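Local atomic coordinates of MutT related protein (Methanosarcina mazei, PDB entry 3GRN), a protein that probably acts as a hydrolase of the Nudix (MutT) family, its precise substrate not being established. Residues L23-S28 against W60-I65. Residues are numbered along the deposited sequence; the frame is centred on the assembly and turned at random.
Sequences LLLRRS and WEETGI
The carboxylate of Glu62 meets Leu25 at one corner: methyl CD1 of Leu25 stands 4.0 Å from OE1 of Glu62, rising about 45° out of the carboxylate plane, so it lies neither flat on the face nor squarely at the edge. The same OE1 accepts the backbone N-H of Gly42. At the other oxygen, OE2 lies close to OE1 of Glu104, while Arg27 NH1 stays 6.3 Å from OE2 of Glu62 and bridges instead to Asp39. A glycerol lies near this side chain. Thr63 sets its methyl CG2 into the corner formed by two leucines, meeting CD2 of Leu23 tip to tip at 3.9 Å and CD1 of Leu25 at 4.0 Å, there almost at right angles. Residues 43-64 form the Nudix box, with the last turn of helix 51-63 packed on strand 22-27 of the mixed sheet; strands 38-44 and 105-111 flank this strand, both antiparallel to it. With chi1 at 73°, OG1 of Thr63 sits between the backbone N and the carbonyl carbon, where it accepts from Ile65 N (3.1 Å, N-H...O 157°) in an ST turn and bonds to Val59 O. A serine here would keep the hydroxyl but would probably leave a gap over Leu23 CD2 and Leu25 CD1, which now share the methyl. Gly64 N bonds to Trp60 O at 2.8 Å, and its positive phi, which would jam a side chain against the carbonyl O of Thr63, takes the chain out of helical angles. Ile65 CD1 then reaches CD2 of Leu23 end-on at 4.0 Å, and its side chain also packs on Ala97.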
loop_
_atom_site.group_PDB
_atom_site.type_symbol
_atom_site.label_atom_id
_atom_site.label_comp_id
_atom_site.label_asym_id
_atom_site.label_seq_id
_atom_site.Cartn_x
_atom_site.Cartn_y
_atom_site.Cartn_z
ATOM N N LEU A 23 -5.854 18.868 -0.777
ATOM C CA LEU A 23 -5.105 17.942 0.068
ATOM C C LEU A 23 -3.891 17.392 -0.666
ATOM O O LEU A 23 -4.031 16.694 -1.688
ATOM C CB LEU A 23 -6.010 16.782 0.524
ATOM C CG LEU A 23 -5.348 15.736 1.441
ATOM C CD1 LEU A 23 -4.688 16.326 2.687
ATOM C CD2 LEU A 23 -6.322 14.598 1.798
ATOM N N LEU A 24 -2.703 17.699 -0.138
ATOM C CA LEU A 24 -1.465 17.077 -0.617
ATOM C C LEU A 24 -0.843 16.218 0.484
ATOM O O LEU A 24 -1.015 16.499 1.670
ATOM C CB LEU A 24 -0.444 18.106 -1.107
ATOM C CG LEU A 24 -0.924 19.170 -2.078
ATOM C CD1 LEU A 24 0.267 20.000 -2.533
ATOM C CD2 LEU A 24 -1.618 18.555 -3.258
ATOM N N LEU A 25 -0.121 15.184 0.080
ATOM C CA LEU A 25 0.498 14.252 1.016
ATOM C C LEU A 25 1.964 14.120 0.653
ATOM O O LEU A 25 2.295 14.055 -0.525
ATOM C CB LEU A 25 -0.141 12.877 0.845
ATOM C CG LEU A 25 -1.663 12.780 0.880
ATOM C CD1 LEU A 25 -2.064 11.305 0.629
ATOM C CD2 LEU A 25 -2.161 13.244 2.209
ATOM N N ARG A 26 2.838 14.055 1.654
ATOM C CA ARG A 26 4.261 13.838 1.375
ATOM C C ARG A 26 4.630 12.384 1.547
ATOM O O ARG A 26 4.378 11.823 2.598
ATOM C CB ARG A 26 5.139 14.725 2.253
ATOM C CG ARG A 26 6.603 14.627 1.853
ATOM C CD ARG A 26 7.425 15.779 2.349
ATOM N NE ARG A 26 7.960 15.541 3.678
ATOM C CZ ARG A 26 9.066 14.845 3.955
ATOM N NH1 ARG A 26 9.447 14.710 5.216
ATOM N NH2 ARG A 26 9.791 14.264 2.998
ATOM N N ARG A 27 5.268 11.798 0.540
ATOM C CA ARG A 27 5.554 10.374 0.472
ATOM C C ARG A 27 6.663 9.974 1.452
ATOM O O ARG A 27 7.559 10.767 1.710
ATOM C CB ARG A 27 5.971 9.987 -0.941
ATOM C CG ARG A 27 4.891 10.201 -1.996
ATOM C CD ARG A 27 5.403 9.946 -3.429
ATOM N NE ARG A 27 5.797 8.554 -3.671
ATOM C CZ ARG A 27 4.955 7.559 -3.956
ATOM N NH1 ARG A 27 3.649 7.783 -4.037
ATOM N NH2 ARG A 27 5.416 6.327 -4.146
ATOM N N SER A 28 6.582 8.747 1.977
ATOM C CA SER A 28 7.603 8.254 2.908
ATOM C C SER A 28 8.933 8.002 2.193
ATOM O O SER A 28 8.966 7.815 0.959
ATOM C CB SER A 28 7.152 6.987 3.611
ATOM O OG SER A 28 7.159 5.885 2.726
ATOM N N TRP A 60 -9.293 6.150 0.767
ATOM C CA TRP A 60 -9.559 5.602 2.109
ATOM C C TRP A 60 -8.294 5.085 2.787
ATOM O O TRP A 60 -8.013 5.460 3.930
ATOM C CB TRP A 60 -10.653 4.547 2.186
ATOM C CG TRP A 60 -11.027 4.399 3.674
ATOM C CD1 TRP A 60 -11.786 5.279 4.426
ATOM C CD2 TRP A 60 -10.563 3.403 4.586
ATOM N NE1 TRP A 60 -11.847 4.853 5.738
ATOM C CE2 TRP A 60 -11.110 3.708 5.862
ATOM C CE3 TRP A 60 -9.752 2.268 4.454
ATOM C CZ2 TRP A 60 -10.884 2.914 6.984
ATOM C CZ3 TRP A 60 -9.523 1.488 5.585
ATOM C CH2 TRP A 60 -10.089 1.812 6.825
ATOM N N GLU A 61 -7.491 4.296 2.066
ATOM C CA GLU A 61 -6.316 3.678 2.678
ATOM C C GLU A 61 -5.240 4.685 3.025
ATOM O O GLU A 61 -4.526 4.502 3.997
ATOM C CB GLU A 61 -5.743 2.578 1.787
ATOM C CG GLU A 61 -6.699 1.424 1.618
ATOM C CD GLU A 61 -6.064 0.218 0.951
ATOM O OE1 GLU A 61 -4.880 0.308 0.525
ATOM O OE2 GLU A 61 -6.773 -0.812 0.853
ATOM N N GLU A 62 -5.163 5.786 2.259
ATOM C CA GLU A 62 -4.095 6.759 2.478
ATOM C C GLU A 62 -4.434 7.851 3.480
ATOM O O GLU A 62 -3.536 8.473 4.055
ATOM C CB GLU A 62 -3.701 7.399 1.158
ATOM C CG GLU A 62 -3.101 6.357 0.208
ATOM C CD GLU A 62 -2.691 6.906 -1.112
ATOM O OE1 GLU A 62 -3.042 8.056 -1.424
ATOM O OE2 GLU A 62 -2.015 6.158 -1.841
ATOM N N THR A 63 -5.732 8.131 3.622
ATOM C CA THR A 63 -6.162 9.318 4.375
ATOM C C THR A 63 -7.303 9.071 5.371
ATOM O O THR A 63 -7.590 9.943 6.183
ATOM C CB THR A 63 -6.662 10.457 3.445
ATOM O OG1 THR A 63 -7.937 10.105 2.907
ATOM C CG2 THR A 63 -5.653 10.816 2.293
ATOM N N GLY A 64 -7.980 7.929 5.296
ATOM C CA GLY A 64 -9.138 7.689 6.191
ATOM C C GLY A 64 -10.443 8.293 5.664
ATOM O O GLY A 64 -11.509 8.118 6.274
ATOM N N ILE A 65 -10.364 9.025 4.550
ATOM C CA ILE A 65 -11.532 9.683 3.963
ATOM C C ILE A 65 -12.369 8.721 3.142
ATOM O O ILE A 65 -11.853 8.026 2.264
ATOM C CB ILE A 65 -11.127 10.935 3.120
ATOM C CG1 ILE A 65 -10.456 11.975 4.036
ATOM C CG2 ILE A 65 -12.352 11.566 2.374
ATOM C CD1 ILE A 65 -9.741 13.084 3.322
#